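Local structure of HslVU complex proteolytic subunit, putative (4HNZ) at residues D17-V20 with I26-K29; R36-D41 with K59-I64; A136-D141 with E146-K151. The protein forms the proteolytic core of the mitochondrial HslVU complex, hydrolysing protein substrates that its partner HslU has recognised and unfolded. One frame throughout, in Å; residues are numbered along the deposited sequence.

Contact 1 (D17-V20 with I26-K29)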
loop_
_atom_site.group_PDB
_atom_site.type_symbol
_atom_site.label_atom_id
_atom_site.label_comp_id
_atom_site.label_asym_id
_atom_site.label_seq_id
_atom_site.Cartn_x
_atom_site.Cartn_y
_atom_site.Cartn_z
ATOM N N ASP A 17 -8.205 21.462 -27.357
ATOM C CA ASP A 17 -6.789 21.761 -27.484
ATOM C C ASP A 17 -6.118 20.652 -28.320
ATOM O O ASP A 17 -6.764 19.694 -28.724
ATOM C CB ASP A 17 -6.130 21.965 -26.121
ATOM C CG ASP A 17 -5.739 20.670 -25.473
ATOM O OD1 ASP A 17 -6.665 19.839 -25.206
ATOM O OD2 ASP A 17 -4.515 20.447 -25.235
ATOM N N ARG A 18 -4.801 20.751 -28.462
ATOM C CA ARG A 18 -4.086 19.844 -29.325
ATOM C C ARG A 18 -2.893 19.156 -28.683
ATOM O O ARG A 18 -2.069 18.536 -29.404
ATOM C CB ARG A 18 -3.652 20.586 -30.621
ATOM C CG ARG A 18 -4.768 21.354 -31.349
ATOM C CD ARG A 18 -4.295 22.163 -32.589
ATOM N NE ARG A 18 -4.702 21.389 -33.750
ATOM C CZ ARG A 18 -3.971 21.026 -34.791
ATOM N NH1 ARG A 18 -2.722 21.445 -34.966
ATOM N NH2 ARG A 18 -4.521 20.258 -35.678
ATOM N N GLN A 19 -2.796 19.185 -27.358
ATOM C CA GLN A 19 -1.647 18.584 -26.670
ATOM C C GLN A 19 -1.870 17.133 -26.392
ATOM O O GLN A 19 -2.838 16.765 -25.801
ATOM C CB GLN A 19 -1.368 19.308 -25.348
ATOM C CG GLN A 19 -0.125 18.832 -24.612
ATOM C CD GLN A 19 0.159 19.703 -23.412
ATOM O OE1 GLN A 19 0.328 20.872 -23.586
ATOM N NE2 GLN A 19 0.254 19.143 -22.210
ATOM N N VAL A 20 -0.923 16.282 -26.725
ATOM C CA VAL A 20 -0.936 14.904 -26.208
ATOM C C VAL A 20 0.224 14.717 -25.252
ATOM O O VAL A 20 1.392 14.986 -25.586
ATOM C CB VAL A 20 -0.799 13.884 -27.339
ATOM C CG1 VAL A 20 -0.765 12.443 -26.775
ATOM C CG2 VAL A 20 -1.953 14.028 -28.343
ATOM N N ILE A 26 5.304 14.575 -20.302
ATOM C CA ILE A 26 5.922 15.064 -21.510
ATOM C C ILE A 26 4.916 15.225 -22.642
ATOM O O ILE A 26 4.056 14.390 -22.862
ATOM C CB ILE A 26 7.110 14.211 -21.987
ATOM C CG1 ILE A 26 6.653 12.901 -22.537
ATOM C CG2 ILE A 26 8.148 14.023 -20.865
ATOM C CD1 ILE A 26 7.770 11.901 -22.694
ATOM N N VAL A 27 5.035 16.344 -23.341
ATOM C CA VAL A 27 4.267 16.580 -24.518
ATOM C C VAL A 27 4.915 15.746 -25.642
ATOM O O VAL A 27 6.068 15.935 -25.982
ATOM C CB VAL A 27 4.331 18.045 -24.926
ATOM C CG1 VAL A 27 3.630 18.245 -26.277
ATOM C CG2 VAL A 27 3.752 18.942 -23.835
ATOM N N ALA A 28 4.182 14.777 -26.149
ATOM C CA ALA A 28 4.619 13.990 -27.286
ATOM C C ALA A 28 4.178 14.603 -28.601
ATOM O O ALA A 28 4.790 14.339 -29.628
ATOM C CB ALA A 28 4.087 12.568 -27.162
ATOM N N LYS A 29 3.089 15.366 -28.577
ATOM C CA LYS A 29 2.555 16.015 -29.766
ATOM C C LYS A 29 1.819 17.262 -29.353
ATOM O O LYS A 29 1.105 17.259 -28.373
ATOM C CB LYS A 29 1.619 15.086 -30.489
ATOM C CG LYS A 29 1.201 15.599 -31.840
ATOM C CD LYS A 29 0.603 14.498 -32.738
ATOM C CE LYS A 29 0.140 15.005 -34.110
ATOM N NZ LYS A 29 1.305 15.447 -34.922
#

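Contact 2 (R36-D41 with K59-I64)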
loop_
_atom_site.group_PDB
_atom_site.type_symbol
_atom_site.label_atom_id
_atom_site.label_comp_id
_atom_site.label_asym_id
_atom_site.label_seq_id
_atom_site.Cartn_x
_atom_site.Cartn_y
_atom_site.Cartn_z
ATOM N N ARG A 36 -14.009 15.463 -34.060
ATOM C CA ARG A 36 -14.339 14.770 -35.288
ATOM C C ARG A 36 -15.720 15.186 -35.725
ATOM O O ARG A 36 -16.617 15.420 -34.893
ATOM C CB ARG A 36 -14.296 13.267 -35.092
ATOM C CG ARG A 36 -12.933 12.667 -34.817
ATOM C CD ARG A 36 -11.968 12.754 -35.996
ATOM N NE ARG A 36 -10.706 12.054 -35.663
ATOM C CZ ARG A 36 -9.714 12.547 -34.901
ATOM N NH1 ARG A 36 -9.772 13.770 -34.380
ATOM N NH2 ARG A 36 -8.643 11.811 -34.658
ATOM N N ARG A 37 -15.860 15.337 -37.016
ATOM C CA ARG A 37 -17.122 15.580 -37.639
ATOM C C ARG A 37 -17.645 14.171 -37.910
ATOM O O ARG A 37 -17.011 13.433 -38.619
ATOM C CB ARG A 37 -16.854 16.317 -38.949
ATOM C CG ARG A 37 -18.069 16.869 -39.674
ATOM C CD ARG A 37 -18.206 18.362 -39.464
ATOM N NE ARG A 37 -19.595 18.783 -39.604
ATOM C CZ ARG A 37 -20.056 19.980 -39.267
ATOM N NH1 ARG A 37 -19.249 20.919 -38.774
ATOM N NH2 ARG A 37 -21.344 20.244 -39.412
ATOM N N ILE A 38 -18.749 13.729 -37.310
ATOM C CA ILE A 38 -19.247 12.386 -37.704
ATOM C C ILE A 38 -20.300 12.438 -38.819
ATOM O O ILE A 38 -20.475 11.477 -39.525
ATOM C CB ILE A 38 -19.701 11.511 -36.522
ATOM C CG1 ILE A 38 -20.997 11.994 -35.914
ATOM C CG2 ILE A 38 -18.586 11.447 -35.469
ATOM C CD1 ILE A 38 -21.205 11.358 -34.546
ATOM N N ASN A 39 -21.042 13.528 -38.918
ATOM C CA ASN A 39 -21.838 13.807 -40.115
ATOM C C ASN A 39 -22.047 15.308 -40.154
ATOM O O ASN A 39 -21.420 16.025 -39.372
ATOM C CB ASN A 39 -23.167 13.013 -40.148
ATOM C CG ASN A 39 -24.097 13.325 -38.971
ATOM O OD1 ASN A 39 -24.352 14.476 -38.616
ATOM N ND2 ASN A 39 -24.610 12.274 -38.355
ATOM N N ASP A 40 -22.935 15.762 -41.024
ATOM C CA ASP A 40 -23.186 17.180 -41.199
ATOM C C ASP A 40 -23.776 17.863 -39.983
ATOM O O ASP A 40 -23.652 19.076 -39.841
ATOM C CB ASP A 40 -24.154 17.406 -42.369
ATOM C CG ASP A 40 -23.537 17.036 -43.702
ATOM O OD1 ASP A 40 -22.396 17.455 -43.983
ATOM O OD2 ASP A 40 -24.170 16.280 -44.459
ATOM N N ASP A 41 -24.433 17.089 -39.137
ATOM C CA ASP A 41 -25.163 17.636 -38.022
ATOM C C ASP A 41 -24.481 17.379 -36.680
ATOM O O ASP A 41 -24.972 17.853 -35.687
ATOM C CB ASP A 41 -26.573 17.025 -37.983
ATOM C CG ASP A 41 -27.359 17.268 -39.266
ATOM O OD1 ASP A 41 -27.244 18.385 -39.867
ATOM O OD2 ASP A 41 -28.061 16.335 -39.691
ATOM N N LYS A 59 -18.616 3.056 -31.773
ATOM C CA LYS A 59 -19.804 2.518 -31.106
ATOM C C LYS A 59 -20.923 3.570 -31.017
ATOM O O LYS A 59 -22.082 3.228 -31.209
ATOM C CB LYS A 59 -19.497 1.981 -29.724
ATOM C CG LYS A 59 -18.424 0.903 -29.695
ATOM C CD LYS A 59 -18.815 -0.423 -30.341
ATOM C CE LYS A 59 -17.582 -1.336 -30.378
ATOM N NZ LYS A 59 -17.869 -2.672 -30.954
ATOM N N LEU A 60 -20.556 4.839 -30.786
ATOM C CA LEU A 60 -21.535 5.918 -30.789
ATOM C C LEU A 60 -22.230 6.065 -32.162
ATOM O O LEU A 60 -23.427 6.261 -32.237
ATOM C CB LEU A 60 -20.915 7.239 -30.358
ATOM C CG LEU A 60 -21.915 8.385 -30.300
ATOM C CD1 LEU A 60 -23.058 8.097 -29.351
ATOM C CD2 LEU A 60 -21.217 9.662 -29.890
ATOM N N GLU A 61 -21.476 5.913 -33.239
ATOM C CA GLU A 61 -22.053 5.918 -34.595
ATOM C C GLU A 61 -23.026 4.794 -34.814
ATOM O O GLU A 61 -24.044 5.041 -35.406
ATOM C CB GLU A 61 -20.975 5.887 -35.664
ATOM C CG GLU A 61 -20.290 7.243 -35.838
ATOM C CD GLU A 61 -18.996 7.170 -36.647
ATOM O OE1 GLU A 61 -18.639 6.083 -37.154
ATOM O OE2 GLU A 61 -18.298 8.197 -36.752
ATOM N N ASN A 62 -22.718 3.586 -34.339
ATOM C CA ASN A 62 -23.680 2.492 -34.357
ATOM C C ASN A 62 -24.958 2.948 -33.706
ATOM O O ASN A 62 -26.034 2.791 -34.269
ATOM C CB ASN A 62 -23.213 1.219 -33.620
ATOM C CG ASN A 62 -22.170 0.455 -34.378
ATOM O OD1 ASN A 62 -21.921 0.729 -35.568
ATOM N ND2 ASN A 62 -21.512 -0.491 -33.709
ATOM N N LYS A 63 -24.855 3.492 -32.511
ATOM C CA LYS A 63 -26.056 3.895 -31.815
ATOM C C LYS A 63 -26.784 5.002 -32.569
ATOM O O LYS A 63 -28.006 5.054 -32.530
ATOM C CB LYS A 63 -25.731 4.306 -30.354
ATOM C CG LYS A 63 -25.072 3.212 -29.513
ATOM C CD LYS A 63 -25.888 1.939 -29.501
ATOM C CE LYS A 63 -25.164 0.867 -28.724
ATOM N NZ LYS A 63 -26.002 -0.345 -28.614
ATOM N N ILE A 64 -26.043 5.958 -33.113
ATOM C CA ILE A 64 -26.656 7.105 -33.772
ATOM C C ILE A 64 -27.409 6.658 -34.995
ATOM O O ILE A 64 -28.480 7.173 -35.293
ATOM C CB ILE A 64 -25.632 8.154 -34.194
ATOM C CG1 ILE A 64 -25.303 9.035 -33.011
ATOM C CG2 ILE A 64 -26.180 9.040 -35.317
ATOM C CD1 ILE A 64 -24.032 9.831 -33.184
#

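Contact 3 (A136-D141 with E146-K151)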
loop_
_atom_site.group_PDB
_atom_site.type_symbol
_atom_site.label_atom_id
_atom_site.label_comp_id
_atom_site.label_asym_id
_atom_site.label_seq_id
_atom_site.Cartn_x
_atom_site.Cartn_y
_atom_site.Cartn_z
ATOM N N ALA A 136 -18.713 32.683 -16.622
ATOM C CA ALA A 136 -18.566 34.067 -16.194
ATOM C C ALA A 136 -18.972 34.989 -17.308
ATOM O O ALA A 136 -19.415 36.097 -17.054
ATOM C CB ALA A 136 -17.128 34.361 -15.776
ATOM N N LEU A 137 -18.810 34.509 -18.534
ATOM C CA LEU A 137 -19.082 35.321 -19.702
ATOM C C LEU A 137 -20.425 35.038 -20.397
ATOM O O LEU A 137 -20.812 35.796 -21.255
ATOM C CB LEU A 137 -17.984 35.117 -20.736
ATOM C CG LEU A 137 -16.587 35.561 -20.315
ATOM C CD1 LEU A 137 -15.577 35.007 -21.286
ATOM C CD2 LEU A 137 -16.466 37.051 -20.233
ATOM N N ILE A 138 -21.109 33.945 -20.027
ATOM C CA ILE A 138 -22.204 33.459 -20.843
ATOM C C ILE A 138 -23.292 34.516 -21.034
ATOM O O ILE A 138 -23.898 34.634 -22.107
ATOM C CB ILE A 138 -22.798 32.139 -20.264
ATOM C CG1 ILE A 138 -23.785 31.472 -21.265
ATOM C CG2 ILE A 138 -23.458 32.347 -18.877
ATOM C CD1 ILE A 138 -23.163 31.048 -22.581
ATOM N N ASP A 139 -23.555 35.273 -19.972
ATOM C CA ASP A 139 -24.654 36.227 -19.929
ATOM C C ASP A 139 -24.131 37.656 -20.167
ATOM O O ASP A 139 -24.878 38.576 -20.001
ATOM C CB ASP A 139 -25.388 36.141 -18.563
ATOM C CG ASP A 139 -24.423 36.357 -17.322
ATOM O OD1 ASP A 139 -23.201 35.893 -17.313
ATOM O OD2 ASP A 139 -24.910 37.000 -16.327
ATOM N N VAL A 140 -22.878 37.857 -20.565
ATOM C CA VAL A 140 -22.438 39.201 -20.796
ATOM C C VAL A 140 -22.451 39.701 -22.240
ATOM O O VAL A 140 -22.052 39.028 -23.199
ATOM C CB VAL A 140 -21.072 39.615 -20.110
ATOM C CG1 VAL A 140 -20.483 38.545 -19.251
ATOM C CG2 VAL A 140 -20.047 40.136 -21.085
ATOM N N ASP A 141 -22.807 40.974 -22.305
ATOM C CA ASP A 141 -22.974 41.746 -23.544
ATOM C C ASP A 141 -21.675 41.796 -24.300
ATOM O O ASP A 141 -20.616 41.961 -23.745
ATOM C CB ASP A 141 -23.359 43.189 -23.228
ATOM C CG ASP A 141 -24.597 43.295 -22.338
ATOM O OD1 ASP A 141 -25.428 42.382 -22.401
ATOM O OD2 ASP A 141 -24.778 44.320 -21.611
ATOM N N GLU A 146 -18.650 31.815 -29.802
ATOM C CA GLU A 146 -17.281 31.591 -30.154
ATOM C C GLU A 146 -16.346 32.477 -29.328
ATOM O O GLU A 146 -15.236 32.072 -28.997
ATOM C CB GLU A 146 -17.061 31.801 -31.651
ATOM C CG GLU A 146 -15.621 31.488 -32.034
ATOM C CD GLU A 146 -15.384 31.327 -33.514
ATOM O OE1 GLU A 146 -16.366 31.346 -34.298
ATOM O OE2 GLU A 146 -14.197 31.197 -33.888
ATOM N N LYS A 147 -16.746 33.714 -29.069
ATOM C CA LYS A 147 -15.878 34.623 -28.340
ATOM C C LYS A 147 -15.734 34.107 -26.886
ATOM O O LYS A 147 -14.650 34.083 -26.345
ATOM C CB LYS A 147 -16.411 36.044 -28.416
ATOM C CG LYS A 147 -15.401 37.073 -28.000
ATOM C CD LYS A 147 -15.927 38.508 -28.073
ATOM C CE LYS A 147 -14.860 39.473 -27.508
ATOM N NZ LYS A 147 -15.311 40.896 -27.386
ATOM N N ILE A 148 -16.831 33.637 -26.311
ATOM C CA ILE A 148 -16.805 33.067 -24.986
ATOM C C ILE A 148 -15.870 31.871 -24.941
ATOM O O ILE A 148 -14.995 31.787 -24.065
ATOM C CB ILE A 148 -18.191 32.635 -24.549
ATOM C CG1 ILE A 148 -19.066 33.838 -24.327
ATOM C CG2 ILE A 148 -18.141 31.866 -23.255
ATOM C CD1 ILE A 148 -20.531 33.500 -24.258
ATOM N N ALA A 149 -16.035 30.961 -25.896
ATOM C CA ALA A 149 -15.245 29.749 -25.942
ATOM C C ALA A 149 -13.751 30.016 -26.078
ATOM O O ALA A 149 -12.961 29.392 -25.375
ATOM C CB ALA A 149 -15.716 28.822 -27.057
ATOM N N ARG A 150 -13.362 30.944 -26.926
ATOM C CA ARG A 150 -11.929 31.252 -27.123
ATOM C C ARG A 150 -11.291 31.820 -25.901
ATOM O O ARG A 150 -10.189 31.472 -25.539
ATOM C CB ARG A 150 -11.727 32.243 -28.265
ATOM C CG ARG A 150 -11.906 31.592 -29.627
ATOM C CD ARG A 150 -11.701 32.565 -30.803
ATOM N NE ARG A 150 -11.869 31.860 -32.077
ATOM C CZ ARG A 150 -11.022 30.938 -32.568
ATOM N NH1 ARG A 150 -11.277 30.363 -33.730
ATOM N NH2 ARG A 150 -9.905 30.607 -31.927
ATOM N N LYS A 151 -12.003 32.715 -25.252
ATOM C CA LYS A 151 -11.507 33.320 -24.046
ATOM C C LYS A 151 -11.373 32.243 -22.944
ATOM O O LYS A 151 -10.404 32.227 -22.195
ATOM C CB LYS A 151 -12.483 34.420 -23.632
ATOM C CG LYS A 151 -11.891 35.807 -23.470
ATOM C CD LYS A 151 -11.438 36.034 -22.037
ATOM C CE LYS A 151 -11.109 37.500 -21.766
ATOM N NZ LYS A 151 -12.362 38.290 -21.449
#

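Contact 1 (D17-V20 with I26-K29)
V20 and K29 face each other as an antiparallel hydrogen-bonded pair, their CB atoms 4.1 Å apart on the same face of the sheet. V20 N gives K29 O a nearly straight bond of 2.8 Å. In the other direction the carbonyl of V20 is shared: A28 N reaches V20 O at 2.9 Å, close to the line of the C=O, while K29 N manages only a weak bond of 3.5 Å to the same oxygen. Two residues, A28 and K29, thus stand opposite one, which is a classic beta bulge in the hairpin of strands 11-22 and 26-29. Beyond CB the K29 chain runs off toward a neighbouring subunit, where NZ bonds T114 O of that chain. V27 CG2 lies 3.7 Å from Q19 CD, and the two side chains cross at about a right angle. Q19 gets there with CG anti to its own N (chi1 -175°) and an extended chain, and its NE2 is held by T21 OG1 and V161 O. Just upstream, D17 OD2 accepts from Q19 N in an Asx turn. The side chain of Q19 lies about 6 Å from that of T1, the catalytic threonine by similarity, and about 5 Å from the bound magnesium ion.

Contact 2 (R36-D41 with K59-I64)
I38 on the edge strand meets I64 and E61 of helix 50-66, and no hydrogen bond joins the two segments. The apolar part is a single meeting of methyls, end on, with CD1 of I38 lying 3.5 Å from CD1 of I64. I38 carries CG1 between its backbone N and carbonyl carbon (chi1 72°), which sends CD1 out to the helix and leaves CG2 to face E61. There the contact is of methyl against carboxylate, with E61 OE2 3.5 Å from I38 CG2; the two side chains run alongside one another in opposite senses. Polar bonds within 36-41 shape the turn after I38. N39 OD1 accepts from D41 N at 2.7 Å, in the plane of its carbonyl, making an Asx turn. R37 NH2 binds D40 O at 2.6 Å, approaching from above that carbonyl's plane, while R37 NH1 reaches outside the segment to a salt bridge with E170. In the alpha-beta-beta-alpha sandwich of the Ntn-hydrolase fold, this small surface contact lays a helix layer against a sheet edge. Strand 35-39 is one of two edge strands of its sheet within the chain; I38 and L60 both touch I44 on strand 42-48, and K59 and K63 lie against helix 71-84.

Contact 3 (A136-D141 with E146-K151)
This is an apolar helix-to-turn contact, made where helix 127-137 runs out and the chain doubles back into helix 145-159. L137 and I148 carry most of it. CB of L137 sits 4.0 Å from CG1 of I148, and the isoleucine's CD1 pushes on to lie 3.8 Å from both L137 O and I138 CA. I148 has CG1 anti to its carbonyl carbon (chi1 -69°), and the extended end of that branch is what covers the turn backbone. The I138 side chain sets off away from the helix, yet its tip comes back, bringing CD1 within 4.0 Å of I148 CD1. One turn along helix 145-159 from I148, K151 CB lies 3.9 Å from L137 CD1, with the two side chains crossing at about a right angle. The turn itself is a type I beta turn from L137 to V140, closed by V140 N bonding L137 O at 3.0 Å. The turn and helix 145-159 lie against one sheet of the Ntn-hydrolase sandwich: I138 and A149 both touch V6 of strand 3-8, and A149 also reaches L15 of strand 11-22. K151 bends at chi2 and at its end, and NZ bonds A136 O of a neighbouring subunit, whose own K151 returns the bond to A136 O here. On helix 145-159, R150 holds E146 in a salt bridge, NE and NH1 both on OE2.

Following the chain from T1, contact 1 closes first, a short hairpin loop of five residues between strands 11-22 and 26-29. Contact 2 comes next, bridging 17 residues that take in strand 42-48 and the start of helix 50-66, so that the edge of the second sheet is tied to the helix layer over it. Contact 3 closes last, across only four residues, joining two consecutive helices over the first sheet. The three follow in series; none encloses or crosses another. Contacts 2 and 3 lie on opposite sides of the chain's centre, their own centres about 28 Å apart, while contact 1 lies near T1, the active-site residue by similarity, touching neither.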